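Local structure of PFC0360w protein (Plasmodium falciparum, 3NI8) at residues A[82-87]-A[99-104]; A[55-60]-A[75-80]; A[45-50]-A[150-155]; A[25-30]-A[112-117]. The protein probably activates the ATPase of the chaperone Hsp90 in the malaria parasite. All blocks are in the same frame, centred on the assembly; numbering follows the deposited sequence.

Contact 1: residues A[82-87]-A[99-104]; sequences KIVEKW and TVTVEF. With IPA (isopropyl alcohol), chain B.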
loop_
_atom_site.group_PDB
_atom_site.type_symbol
_atom_site.label_atom_id
_atom_site.label_comp_id
_atom_site.label_asym_id
_atom_site.label_seq_id
_atom_site.Cartn_x
_atom_site.Cartn_y
_atom_site.Cartn_z
ATOM N N LYS A 82 -9.731 -4.639 6.489
ATOM C CA LYS A 82 -8.993 -5.250 5.364
ATOM C C LYS A 82 -9.252 -4.535 4.040
ATOM O O LYS A 82 -10.380 -4.069 3.753
ATOM C CB LYS A 82 -9.401 -6.727 5.197
ATOM C CG LYS A 82 -8.303 -7.733 4.904
ATOM C CD LYS A 82 -8.891 -9.002 4.265
ATOM C CE LYS A 82 -8.224 -10.306 4.730
ATOM N NZ LYS A 82 -7.924 -11.307 3.588
ATOM N N ILE A 83 -8.198 -4.458 3.238
ATOM C CA ILE A 83 -8.303 -4.150 1.818
ATOM C C ILE A 83 -7.433 -5.137 1.037
ATOM O O ILE A 83 -6.490 -5.685 1.571
ATOM C CB ILE A 83 -7.946 -2.671 1.470
ATOM C CG1 ILE A 83 -6.690 -2.215 2.204
ATOM C CG2 ILE A 83 -9.081 -1.754 1.821
ATOM C CD1 ILE A 83 -6.190 -0.851 1.768
ATOM N N VAL A 84 -7.817 -5.398 -0.206
ATOM C CA VAL A 84 -7.052 -6.225 -1.146
ATOM C C VAL A 84 -7.003 -5.481 -2.478
ATOM O O VAL A 84 -7.993 -4.874 -2.903
ATOM C CB VAL A 84 -7.688 -7.631 -1.362
ATOM C CG1 VAL A 84 -6.772 -8.502 -2.247
ATOM C CG2 VAL A 84 -7.976 -8.320 -0.024
ATOM N N GLU A 85 -5.856 -5.541 -3.139
ATOM C CA GLU A 85 -5.630 -4.778 -4.377
ATOM C C GLU A 85 -4.915 -5.613 -5.410
ATOM O O GLU A 85 -4.084 -6.438 -5.045
ATOM C CB GLU A 85 -4.746 -3.551 -4.090
ATOM C CG GLU A 85 -5.341 -2.609 -3.046
ATOM C CD GLU A 85 -4.376 -1.546 -2.581
ATOM O OE1 GLU A 85 -3.183 -1.553 -2.964
ATOM O OE2 GLU A 85 -4.820 -0.696 -1.801
ATOM N N LYS A 86 -5.245 -5.394 -6.688
ATOM C CA LYS A 86 -4.270 -5.580 -7.783
ATOM C C LYS A 86 -3.369 -4.335 -7.758
ATOM O O LYS A 86 -3.840 -3.237 -7.481
ATOM C CB LYS A 86 -4.949 -5.675 -9.147
ATOM C CG LYS A 86 -6.100 -6.687 -9.250
ATOM C CD LYS A 86 -5.995 -7.541 -10.529
ATOM C CE LYS A 86 -6.285 -6.740 -11.795
ATOM N NZ LYS A 86 -7.700 -6.269 -11.748
ATOM N N TRP A 87 -2.091 -4.499 -8.060
ATOM C CA TRP A 87 -1.085 -3.473 -7.799
ATOM C C TRP A 87 0.128 -3.720 -8.684
ATOM O O TRP A 87 0.718 -4.807 -8.652
ATOM C CB TRP A 87 -0.665 -3.580 -6.326
ATOM C CG TRP A 87 0.172 -2.444 -5.738
ATOM C CD1 TRP A 87 -0.272 -1.457 -4.885
ATOM C CD2 TRP A 87 1.586 -2.218 -5.904
ATOM N NE1 TRP A 87 0.774 -0.634 -4.519
ATOM C CE2 TRP A 87 1.924 -1.074 -5.123
ATOM C CE3 TRP A 87 2.598 -2.863 -6.629
ATOM C CZ2 TRP A 87 3.238 -0.559 -5.057
ATOM C CZ3 TRP A 87 3.904 -2.360 -6.566
ATOM C CH2 TRP A 87 4.213 -1.213 -5.776
ATOM N N THR A 99 -0.375 -8.701 -5.833
ATOM C CA THR A 99 -1.500 -8.619 -4.922
ATOM C C THR A 99 -1.018 -8.013 -3.627
ATOM O O THR A 99 -0.051 -8.506 -3.015
ATOM C CB THR A 99 -2.061 -10.014 -4.617
ATOM O OG1 THR A 99 -2.462 -10.637 -5.836
ATOM C CG2 THR A 99 -3.245 -9.958 -3.682
ATOM N N VAL A 100 -1.677 -6.933 -3.216
ATOM C CA VAL A 100 -1.414 -6.341 -1.919
ATOM C C VAL A 100 -2.628 -6.557 -1.011
ATOM O O VAL A 100 -3.763 -6.265 -1.379
ATOM C CB VAL A 100 -1.047 -4.831 -2.027
ATOM C CG1 VAL A 100 -0.944 -4.187 -0.614
ATOM C CG2 VAL A 100 0.262 -4.640 -2.797
ATOM N N THR A 101 -2.377 -7.097 0.170
ATOM C CA THR A 101 -3.419 -7.273 1.176
ATOM C C THR A 101 -2.978 -6.498 2.404
ATOM O O THR A 101 -1.818 -6.613 2.822
ATOM C CB THR A 101 -3.562 -8.762 1.558
ATOM O OG1 THR A 101 -3.867 -9.528 0.380
ATOM C CG2 THR A 101 -4.632 -8.953 2.614
ATOM N N VAL A 102 -3.866 -5.702 2.979
ATOM C CA VAL A 102 -3.493 -4.918 4.146
ATOM C C VAL A 102 -4.536 -5.156 5.216
ATOM O O VAL A 102 -5.731 -4.951 4.990
ATOM C CB VAL A 102 -3.359 -3.383 3.853
ATOM C CG1 VAL A 102 -2.526 -2.670 4.974
ATOM C CG2 VAL A 102 -2.742 -3.103 2.474
ATOM N N GLU A 103 -4.080 -5.635 6.366
ATOM C CA GLU A 103 -4.942 -5.865 7.502
ATOM C C GLU A 103 -4.647 -4.840 8.593
ATOM O O GLU A 103 -3.472 -4.510 8.871
ATOM C CB GLU A 103 -4.762 -7.288 8.039
ATOM C CG GLU A 103 -5.207 -8.383 7.075
ATOM C CD GLU A 103 -4.663 -9.759 7.464
ATOM O OE1 GLU A 103 -3.681 -10.194 6.817
ATOM O OE2 GLU A 103 -5.187 -10.380 8.432
ATOM N N PHE A 104 -5.734 -4.337 9.184
ATOM C CA PHE A 104 -5.711 -3.408 10.299
ATOM C C PHE A 104 -6.411 -4.060 11.468
ATOM O O PHE A 104 -7.646 -4.044 11.555
ATOM C CB PHE A 104 -6.443 -2.141 9.909
ATOM C CG PHE A 104 -6.026 -1.602 8.572
ATOM C CD1 PHE A 104 -4.866 -0.856 8.446
ATOM C CD2 PHE A 104 -6.786 -1.858 7.439
ATOM C CE1 PHE A 104 -4.485 -0.358 7.228
ATOM C CE2 PHE A 104 -6.405 -1.380 6.228
ATOM C CZ PHE A 104 -5.247 -0.617 6.118
HETATM C C1 IPA B . -3.804 2.880 -2.643
HETATM C C2 IPA B . -3.079 1.717 -1.955
HETATM C C3 IPA B . -1.580 1.914 -1.729
HETATM O O2 IPA B . -3.734 1.396 -0.755
#
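V100 O is gripped by two neighbours on the facing strand. E85 N donates to it over 2.8 Å. V84 CA adds a CA-H...O contact to the same oxygen at 3.3 Å. The two strands form an antiparallel beta hairpin within the large sheet of the helix-grip (SRPBCC) fold. V100 N returns a bond to E85 O. Further along, I83 and V102 make the same two-way exchange, with V102 N to I83 O at 3.0 Å. K82-E103, V84-T101 and K86-T99 are the non-hydrogen-bonded pairs. Their side chains share one face. There the stems of K82 and E103 run side by side, CG to CG 3.8 Å, while their charged ends stay apart.

The other face carries I83, E85, V100, V102 and the W87 ring, and is buried. The helices 31-39 and 132-150 pack against it. I83 CG1 sits in the position between its backbone N and carbonyl carbon (chi1 44°), where it meets both V102 CB and the edge of the F104 ring. E85 extends its carboxylate into this buried layer. Its OE2 lies 2.6 Å from O2 of an isopropanol molecule, probably from the crystallisation liquor. The alcohol is also hydrogen-bonded to F38 O. At W87, V100 CG2 stands over one face of the indole in a CH-pi contact, 4.0 Å from the centroid of the five-membered ring.

Contact 2: residues A[55-60]-A[75-80]; sequences VDLKVG and TEITKP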
loop_
_atom_site.group_PDB
_atom_site.type_symbol
_atom_site.label_atom_id
_atom_site.label_comp_id
_atom_site.label_asym_id
_atom_site.label_seq_id
_atom_site.Cartn_x
_atom_site.Cartn_y
_atom_site.Cartn_z
ATOM N N VAL A 55 -7.982 7.993 -6.621
ATOM C CA VAL A 55 -8.643 6.903 -5.915
ATOM C C VAL A 55 -10.119 6.882 -6.262
ATOM O O VAL A 55 -10.840 7.850 -6.003
ATOM C CB VAL A 55 -8.486 7.040 -4.347
ATOM C CG1 VAL A 55 -9.511 6.193 -3.609
ATOM C CG2 VAL A 55 -7.105 6.654 -3.892
ATOM N N ASP A 56 -10.562 5.779 -6.860
ATOM C CA ASP A 56 -11.983 5.499 -7.005
ATOM C C ASP A 56 -12.264 4.350 -6.041
ATOM O O ASP A 56 -12.076 3.170 -6.384
ATOM C CB ASP A 56 -12.318 5.142 -8.451
ATOM C CG ASP A 56 -13.787 4.806 -8.660
ATOM O OD1 ASP A 56 -14.660 5.171 -7.826
ATOM O OD2 ASP A 56 -14.084 4.154 -9.682
ATOM N N LEU A 57 -12.682 4.701 -4.821
ATOM C CA LEU A 57 -12.798 3.714 -3.737
ATOM C C LEU A 57 -14.042 2.825 -3.809
ATOM O O LEU A 57 -15.060 3.070 -3.134
ATOM C CB LEU A 57 -12.649 4.373 -2.370
ATOM C CG LEU A 57 -12.569 3.457 -1.155
ATOM C CD1 LEU A 57 -11.274 2.688 -1.201
ATOM C CD2 LEU A 57 -12.722 4.290 0.145
ATOM N N LYS A 58 -13.939 1.782 -4.632
ATOM C CA LYS A 58 -15.013 0.782 -4.783
ATOM C C LYS A 58 -14.419 -0.527 -5.340
ATOM O O LYS A 58 -13.326 -0.515 -5.915
ATOM C CB LYS A 58 -16.158 1.318 -5.668
ATOM C CG LYS A 58 -15.877 1.280 -7.182
ATOM C CD LYS A 58 -16.947 2.032 -7.952
ATOM C CE LYS A 58 -16.654 2.063 -9.444
ATOM N NZ LYS A 58 -17.465 1.045 -10.140
ATOM N N VAL A 59 -15.108 -1.649 -5.136
ATOM C CA VAL A 59 -14.628 -2.929 -5.655
ATOM C C VAL A 59 -14.583 -2.805 -7.182
ATOM O O VAL A 59 -15.581 -2.442 -7.801
ATOM C CB VAL A 59 -15.513 -4.118 -5.174
ATOM C CG1 VAL A 59 -15.201 -5.424 -5.960
ATOM C CG2 VAL A 59 -15.364 -4.326 -3.647
ATOM N N GLY A 60 -13.413 -3.051 -7.775
ATOM C CA GLY A 60 -13.211 -2.810 -9.202
ATOM C C GLY A 60 -12.754 -1.386 -9.527
ATOM O O GLY A 60 -12.499 -1.056 -10.703
ATOM N N THR A 75 -9.998 -4.703 -4.923
ATOM C CA THR A 75 -10.713 -5.967 -5.190
ATOM C C THR A 75 -11.479 -6.448 -3.969
ATOM O O THR A 75 -12.335 -7.325 -4.082
ATOM C CB THR A 75 -9.795 -7.090 -5.751
ATOM O OG1 THR A 75 -8.862 -7.513 -4.756
ATOM C CG2 THR A 75 -9.015 -6.619 -6.978
ATOM N N GLU A 76 -11.192 -5.850 -2.812
ATOM C CA GLU A 76 -11.930 -6.113 -1.574
ATOM C C GLU A 76 -11.788 -4.941 -0.601
ATOM O O GLU A 76 -10.679 -4.537 -0.219
ATOM C CB GLU A 76 -11.456 -7.410 -0.903
ATOM C CG GLU A 76 -12.426 -7.919 0.205
ATOM C CD GLU A 76 -11.812 -8.962 1.152
ATOM O OE1 GLU A 76 -11.117 -9.901 0.697
ATOM O OE2 GLU A 76 -12.034 -8.832 2.374
ATOM N N ILE A 77 -12.925 -4.392 -0.207
ATOM C CA ILE A 77 -12.951 -3.294 0.762
ATOM C C ILE A 77 -13.840 -3.659 1.926
ATOM O O ILE A 77 -15.065 -3.510 1.842
ATOM C CB ILE A 77 -13.418 -1.950 0.152
ATOM C CG1 ILE A 77 -12.460 -1.499 -0.955
ATOM C CG2 ILE A 77 -13.456 -0.888 1.245
ATOM C CD1 ILE A 77 -13.081 -0.591 -1.949
ATOM N N THR A 78 -13.200 -4.146 2.994
ATOM C CA THR A 78 -13.867 -4.492 4.250
ATOM C C THR A 78 -13.465 -3.478 5.328
ATOM O O THR A 78 -12.525 -3.706 6.089
ATOM C CB THR A 78 -13.494 -5.924 4.714
ATOM O OG1 THR A 78 -13.453 -6.817 3.586
ATOM C CG2 THR A 78 -14.510 -6.454 5.757
ATOM N N LYS A 79 -14.161 -2.348 5.360
ATOM C CA LYS A 79 -13.870 -1.242 6.285
ATOM C C LYS A 79 -14.235 -1.568 7.731
ATOM O O LYS A 79 -15.355 -2.055 7.963
ATOM C CB LYS A 79 -14.659 0.008 5.863
ATOM C CG LYS A 79 -14.327 1.292 6.664
ATOM C CD LYS A 79 -14.783 2.542 5.913
ATOM C CE LYS A 79 -14.723 3.803 6.781
ATOM N NZ LYS A 79 -14.972 4.995 5.903
ATOM N N PRO A 80 -13.326 -1.281 8.707
ATOM C CA PRO A 80 -11.947 -0.749 8.590
ATOM C C PRO A 80 -10.792 -1.784 8.762
ATOM O O PRO A 80 -9.656 -1.413 9.125
ATOM C CB PRO A 80 -11.899 0.278 9.738
ATOM C CG PRO A 80 -12.744 -0.358 10.833
ATOM C CD PRO A 80 -13.773 -1.268 10.122
#
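I77 points its CB at the loop 55-60 and lays its terminal CD1 on the backbone there. The strand that carries it, 70-78, has a classic beta bulge just before this point: T75 and E76 both face V84 of the next strand. The loop has its own tight bend, an inverse gamma turn centred on L57. The K58 N to D56 O bond that closes the turn is weak.

I77 reaches across from the strand. Its CG1 stands anti to its own carbonyl carbon (chi1 -62°), and the chain then runs on extended to CD1. That methyl ends 3.6 Å from K58 C and nearly as close to K58 N, so it rests against the peptide backbone of the turn. L57 comes in at a slant to it. The L57 CB does not head for the strand, but the tip of the side chain swings nearer, and its CD1 meets I77 CD1 at 3.8 Å. L57 also touches F74 and T39. K58 CB points away from the strand.

V59 touches nearer the bulge. Its CG1 is 3.9 Å from T75 O. The two segments share no hydrogen bond, and their meeting is a shallow one at the surface. The G60 backbone, however, is bonded to F74, which ties the loop to the strand one residue earlier. The CB atoms of T75 and E76 point away from the loop. T78 OG1 donates to E76 OE2 over 2.7 Å, using the anti lone pair of that oxygen.

Contact 3: residues A[45-50]-A[150-155]; sequences TRLSRG and VILGYP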
loop_
_atom_site.group_PDB
_atom_site.type_symbol
_atom_site.label_atom_id
_atom_site.label_comp_id
_atom_site.label_asym_id
_atom_site.label_seq_id
_atom_site.Cartn_x
_atom_site.Cartn_y
_atom_site.Cartn_z
ATOM N N THR A 45 -1.826 11.342 -1.193
ATOM C CA THR A 45 -1.037 12.436 -1.753
ATOM C C THR A 45 -0.027 12.994 -0.725
ATOM O O THR A 45 1.121 13.218 -1.074
ATOM C CB THR A 45 -1.947 13.552 -2.296
ATOM O OG1 THR A 45 -2.756 13.030 -3.359
ATOM C CG2 THR A 45 -1.127 14.741 -2.834
ATOM N N ARG A 46 -0.450 13.183 0.533
ATOM C CA ARG A 46 0.458 13.621 1.586
ATOM C C ARG A 46 1.519 12.570 1.821
ATOM O O ARG A 46 2.659 12.900 2.092
ATOM C CB ARG A 46 -0.263 13.830 2.918
ATOM C CG ARG A 46 -1.251 14.964 3.025
ATOM C CD ARG A 46 -1.768 15.023 4.473
ATOM N NE ARG A 46 -0.758 15.534 5.424
ATOM C CZ ARG A 46 -0.848 15.461 6.762
ATOM N NH1 ARG A 46 -1.885 14.882 7.352
ATOM N NH2 ARG A 46 0.119 15.970 7.522
ATOM N N LEU A 47 1.148 11.295 1.766
ATOM C CA LEU A 47 2.117 10.214 1.945
ATOM C C LEU A 47 3.080 10.109 0.759
ATOM O O LEU A 47 4.153 9.504 0.875
ATOM C CB LEU A 47 1.400 8.874 2.169
ATOM C CG LEU A 47 0.685 8.647 3.506
ATOM C CD1 LEU A 47 -0.185 7.403 3.444
ATOM C CD2 LEU A 47 1.680 8.529 4.614
ATOM N N SER A 48 2.664 10.693 -0.368
ATOM C CA SER A 48 3.442 10.758 -1.616
ATOM C C SER A 48 4.167 12.096 -1.733
ATOM O O SER A 48 4.568 12.517 -2.825
ATOM C CB SER A 48 2.511 10.614 -2.817
ATOM O OG SER A 48 1.819 9.371 -2.808
ATOM N N ARG A 49 4.309 12.780 -0.599
ATOM C CA ARG A 49 4.954 14.088 -0.561
ATOM C C ARG A 49 4.498 15.014 -1.672
ATOM O O ARG A 49 5.339 15.666 -2.315
ATOM C CB ARG A 49 6.478 13.932 -0.609
ATOM C CG ARG A 49 7.076 13.387 0.700
ATOM C CD ARG A 49 6.556 14.190 1.877
ATOM N NE ARG A 49 7.049 15.572 1.921
ATOM C CZ ARG A 49 6.360 16.598 2.425
ATOM N NH1 ARG A 49 6.879 17.822 2.454
ATOM N NH2 ARG A 49 5.134 16.394 2.894
ATOM N N GLY A 50 3.186 15.068 -1.910
ATOM C CA GLY A 50 2.637 15.962 -2.940
ATOM C C GLY A 50 2.261 15.463 -4.336
ATOM O O GLY A 50 1.496 16.131 -5.008
ATOM N N VAL A 150 5.971 9.671 10.278
ATOM C CA VAL A 150 6.624 10.995 10.336
ATOM C C VAL A 150 5.812 12.179 9.779
ATOM O O VAL A 150 5.895 13.286 10.320
ATOM C CB VAL A 150 8.035 10.954 9.653
ATOM C CG1 VAL A 150 8.657 12.341 9.598
ATOM C CG2 VAL A 150 8.960 10.006 10.411
ATOM N N ILE A 151 5.065 11.958 8.698
ATOM C CA ILE A 151 4.193 12.982 8.114
ATOM C C ILE A 151 2.823 13.009 8.819
ATOM O O ILE A 151 2.334 14.075 9.234
ATOM C CB ILE A 151 3.954 12.717 6.592
ATOM C CG1 ILE A 151 5.292 12.540 5.827
ATOM C CG2 ILE A 151 2.987 13.751 5.988
ATOM C CD1 ILE A 151 5.861 13.779 5.216
ATOM N N LEU A 152 2.204 11.836 8.939
ATOM C CA LEU A 152 0.898 11.746 9.547
ATOM C C LEU A 152 0.940 11.799 11.081
ATOM O O LEU A 152 -0.084 11.922 11.708
ATOM C CB LEU A 152 0.160 10.488 9.061
ATOM C CG LEU A 152 -0.032 10.222 7.562
ATOM C CD1 LEU A 152 -1.034 9.086 7.412
ATOM C CD2 LEU A 152 -0.479 11.449 6.751
ATOM N N GLY A 153 2.117 11.680 11.676
ATOM C CA GLY A 153 2.253 11.782 13.114
ATOM C C GLY A 153 1.604 10.642 13.882
ATOM O O GLY A 153 1.179 10.809 15.034
ATOM N N TYR A 154 1.527 9.466 13.266
ATOM C CA TYR A 154 1.040 8.309 14.001
ATOM C C TYR A 154 2.226 7.601 14.619
ATOM O O TYR A 154 3.114 7.138 13.912
ATOM C CB TYR A 154 0.243 7.364 13.120
ATOM C CG TYR A 154 -0.885 8.008 12.341
ATOM C CD1 TYR A 154 -1.475 9.205 12.757
ATOM C CD2 TYR A 154 -1.375 7.401 11.193
ATOM C CE1 TYR A 154 -2.521 9.792 12.013
ATOM C CE2 TYR A 154 -2.411 7.966 10.459
ATOM C CZ TYR A 154 -2.979 9.159 10.865
ATOM O OH TYR A 154 -4.006 9.685 10.118
ATOM N N PRO A 155 2.251 7.527 15.952
ATOM C CA PRO A 155 3.381 6.887 16.618
ATOM C C PRO A 155 3.348 5.360 16.443
ATOM O O PRO A 155 2.274 4.741 16.448
ATOM C CB PRO A 155 3.199 7.276 18.093
ATOM C CG PRO A 155 1.888 8.103 18.172
ATOM C CD PRO A 155 1.162 7.864 16.891
#
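I151, just after helix 132-150, points its CB toward residues 46-49. At CB the chain forks. CG2 stands anti to the backbone N and slips beside R46, 3.9 Å from R46 NH2 and almost as near R46 O. The other branch runs through CG1 (chi1 -52°) to CD1. This methyl lies against the folded chain of R49, 3.4 Å from R49 CD. It also meets R49 NH2, at 3.6 Å, because R49 bends at chi2 and chi3 and brings its guanidinium round.

R49 has positive phi and is the C-prime residue of a Schellman motif that ends helix 41-47. G50 N bonds to T45 O over 2.9 Å, and R49 N bonds to R46 O. The contact thus sets the C-terminal end of one helix against the segment following another.

L152 continues the line. Its CD2 sits over one face of the R46 guanidinium, toward the rim. R46 NH2 also comes within 3.4 Å of I151 O, but the angle is too poor for a hydrogen bond. Deeper in, L47 and L152 cross at about a right angle, with L47 CD2 3.8 Å from L152 CG.

Contact 4: residues A[25-30]-A[112-117]; sequences EEYYVP and TKLKLT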
loop_
_atom_site.group_PDB
_atom_site.type_symbol
_atom_site.label_atom_id
_atom_site.label_comp_id
_atom_site.label_asym_id
_atom_site.label_seq_id
_atom_site.Cartn_x
_atom_site.Cartn_y
_atom_site.Cartn_z
ATOM N N GLU A 25 3.737 -4.026 11.466
ATOM C CA GLU A 25 4.000 -2.815 12.275
ATOM C C GLU A 25 2.793 -2.460 13.159
ATOM O O GLU A 25 1.647 -2.659 12.752
ATOM C CB GLU A 25 4.312 -1.610 11.379
ATOM C CG GLU A 25 5.553 -1.719 10.510
ATOM C CD GLU A 25 6.828 -1.772 11.322
ATOM O OE1 GLU A 25 6.769 -1.456 12.531
ATOM O OE2 GLU A 25 7.884 -2.139 10.757
ATOM N N GLU A 26 3.041 -1.911 14.349
ATOM C CA GLU A 26 1.952 -1.509 15.243
ATOM C C GLU A 26 1.949 -0.004 15.472
ATOM O O GLU A 26 3.006 0.628 15.643
ATOM C CB GLU A 26 2.009 -2.275 16.579
ATOM C CG GLU A 26 1.837 -3.791 16.436
ATOM C CD GLU A 26 2.106 -4.556 17.718
ATOM O OE1 GLU A 26 1.611 -4.132 18.789
ATOM O OE2 GLU A 26 2.804 -5.592 17.657
ATOM N N TYR A 27 0.753 0.566 15.474
ATOM C CA TYR A 27 0.601 2.004 15.635
ATOM C C TYR A 27 -0.357 2.300 16.775
ATOM O O TYR A 27 -1.330 1.565 16.973
ATOM C CB TYR A 27 0.093 2.639 14.335
ATOM C CG TYR A 27 1.102 2.576 13.196
ATOM C CD1 TYR A 27 1.937 3.644 12.935
ATOM C CD2 TYR A 27 1.219 1.435 12.389
ATOM C CE1 TYR A 27 2.866 3.592 11.908
ATOM C CE2 TYR A 27 2.144 1.373 11.364
ATOM C CZ TYR A 27 2.964 2.456 11.126
ATOM O OH TYR A 27 3.886 2.432 10.101
ATOM N N TYR A 28 -0.082 3.374 17.512
ATOM C CA TYR A 28 -0.906 3.768 18.647
ATOM C C TYR A 28 -2.049 4.656 18.200
ATOM O O TYR A 28 -2.244 5.766 18.685
ATOM C CB TYR A 28 -0.052 4.420 19.728
ATOM C CG TYR A 28 0.953 3.450 20.314
ATOM C CD1 TYR A 28 0.524 2.363 21.105
ATOM C CD2 TYR A 28 2.315 3.587 20.062
ATOM C CE1 TYR A 28 1.435 1.462 21.652
ATOM C CE2 TYR A 28 3.239 2.686 20.595
ATOM C CZ TYR A 28 2.789 1.628 21.395
ATOM O OH TYR A 28 3.688 0.729 21.939
ATOM N N VAL A 29 -2.843 4.106 17.298
ATOM C CA VAL A 29 -3.881 4.831 16.627
ATOM C C VAL A 29 -4.888 3.731 16.225
ATOM O O VAL A 29 -4.489 2.579 16.041
ATOM C CB VAL A 29 -3.241 5.611 15.421
ATOM C CG1 VAL A 29 -3.548 4.948 14.071
ATOM C CG2 VAL A 29 -3.644 7.049 15.448
ATOM N N PRO A 30 -6.192 4.066 16.127
ATOM C CA PRO A 30 -7.203 3.044 15.850
ATOM C C PRO A 30 -7.267 2.677 14.354
ATOM O O PRO A 30 -6.843 3.476 13.515
ATOM C CB PRO A 30 -8.499 3.727 16.294
ATOM C CG PRO A 30 -8.262 5.174 15.997
ATOM C CD PRO A 30 -6.792 5.415 16.238
ATOM N N THR A 112 -3.320 -0.346 16.821
ATOM C CA THR A 112 -3.657 -1.187 15.668
ATOM C C THR A 112 -2.444 -1.936 15.139
ATOM O O THR A 112 -1.349 -1.381 15.047
ATOM C CB THR A 112 -4.292 -0.355 14.546
ATOM O OG1 THR A 112 -5.489 0.249 15.051
ATOM C CG2 THR A 112 -4.644 -1.210 13.327
ATOM N N LYS A 113 -2.648 -3.198 14.798
ATOM C CA LYS A 113 -1.594 -3.995 14.193
ATOM C C LYS A 113 -1.746 -3.975 12.688
ATOM O O LYS A 113 -2.717 -4.498 12.144
ATOM C CB LYS A 113 -1.643 -5.420 14.719
ATOM C CG LYS A 113 -0.368 -6.187 14.535
ATOM C CD LYS A 113 -0.511 -7.568 15.149
ATOM C CE LYS A 113 0.542 -8.503 14.587
ATOM N NZ LYS A 113 0.566 -8.421 13.089
ATOM N N LEU A 114 -0.792 -3.326 12.028
ATOM C CA LEU A 114 -0.752 -3.257 10.571
ATOM C C LEU A 114 0.075 -4.417 9.995
ATOM O O LEU A 114 1.256 -4.565 10.278
ATOM C CB LEU A 114 -0.208 -1.895 10.127
ATOM C CG LEU A 114 -0.072 -1.506 8.647
ATOM C CD1 LEU A 114 -1.334 -1.796 7.909
ATOM C CD2 LEU A 114 0.275 -0.014 8.511
ATOM N N LYS A 115 -0.575 -5.235 9.179
ATOM C CA LYS A 115 0.081 -6.354 8.529
ATOM C C LYS A 115 -0.101 -6.226 7.022
ATOM O O LYS A 115 -1.206 -6.426 6.491
ATOM C CB LYS A 115 -0.469 -7.686 9.078
ATOM C CG LYS A 115 0.007 -8.930 8.356
ATOM C CD LYS A 115 -0.373 -10.206 9.143
ATOM C CE LYS A 115 -0.770 -11.357 8.193
ATOM N NZ LYS A 115 -0.980 -12.673 8.883
ATOM N N LEU A 116 0.981 -5.863 6.336
ATOM C CA LEU A 116 0.956 -5.795 4.888
ATOM C C LEU A 116 1.603 -7.033 4.213
ATOM O O LEU A 116 2.771 -7.364 4.479
ATOM C CB LEU A 116 1.588 -4.486 4.396
ATOM C CG LEU A 116 1.412 -4.161 2.901
ATOM C CD1 LEU A 116 1.513 -2.676 2.694
ATOM C CD2 LEU A 116 2.424 -4.882 1.995
ATOM N N THR A 117 0.828 -7.693 3.342
ATOM C CA THR A 117 1.318 -8.819 2.537
ATOM C C THR A 117 1.362 -8.470 1.049
ATOM O O THR A 117 0.347 -8.097 0.454
ATOM C CB THR A 117 0.465 -10.122 2.707
ATOM O OG1 THR A 117 0.143 -10.320 4.080
ATOM C CG2 THR A 117 1.236 -11.325 2.221
#
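E25 and L114 are joined by a pair of backbone bonds, and Y27 and T112 by another. E25 N donates to L114 O over 2.8 Å, and L114 N bonds back to E25 O. Y27 N donates to T112 O at 2.9 Å. T112 N donates to Y27 O. Between these pairs E26 faces K113 as a non-hydrogen-bonded pair. A CA-H...O contact helps there, from E26 CA to T112 O at 3.3 Å.

One side-chain hydrogen bond joins the segments. T112 OG1 donates to V29 O over 2.7 Å, in the carbonyl plane and on a lone pair. The hydroxyl is put there by a first torsion that sets it anti to the carbonyl carbon (chi1 -60°). The chain has left the strand by then, through an inverse gamma turn centred on Y28, and P30 takes the N-cap position of helix 31-39. The bond therefore ties the turn to the sheet. The strands themselves are the first and last in chain order, neighbours in the antiparallel sheet of the helix-grip fold, and strand 21-27 is an edge of it.

E26 and K113 meet by their stems. E26 CG touches K113 CG at 3.8 Å, but E26 OE2 and K113 NZ stay 5.8 Å apart. The E26 carboxylate instead bonds H111 through OE1.

The apolar contact is on the opposite face, under helix 132-150. Y27 and L114 cross at a slant, with Y27 CE2 3.7 Å from L114 CD2. The Y27 hydroxyl makes a weak hydrogen bond to L145 O.

Contacts 1, 2 and 4 share one antiparallel sheet; contact 3 joins the end of helix 41-47 to the segment after helix 132-150. Contact 1 lies nearest the centre of the chain, and its buried face is largely apolar, with the E85 carboxylate in it. Contact 4 is also partly buried and likewise built on paired backbone bonds, but it lies at the sheet edge. Contacts 2 and 3 are surface contacts that rely on side-chain packing. Strand 82-89 bonds to strand 70-78 of contact 2, and strand 98-106 bonds to strand 111-119 of contact 4. Contacts 3 and 4 meet where P155 O probably accepts from Y28 N. Contacts 2 and 3 do not touch.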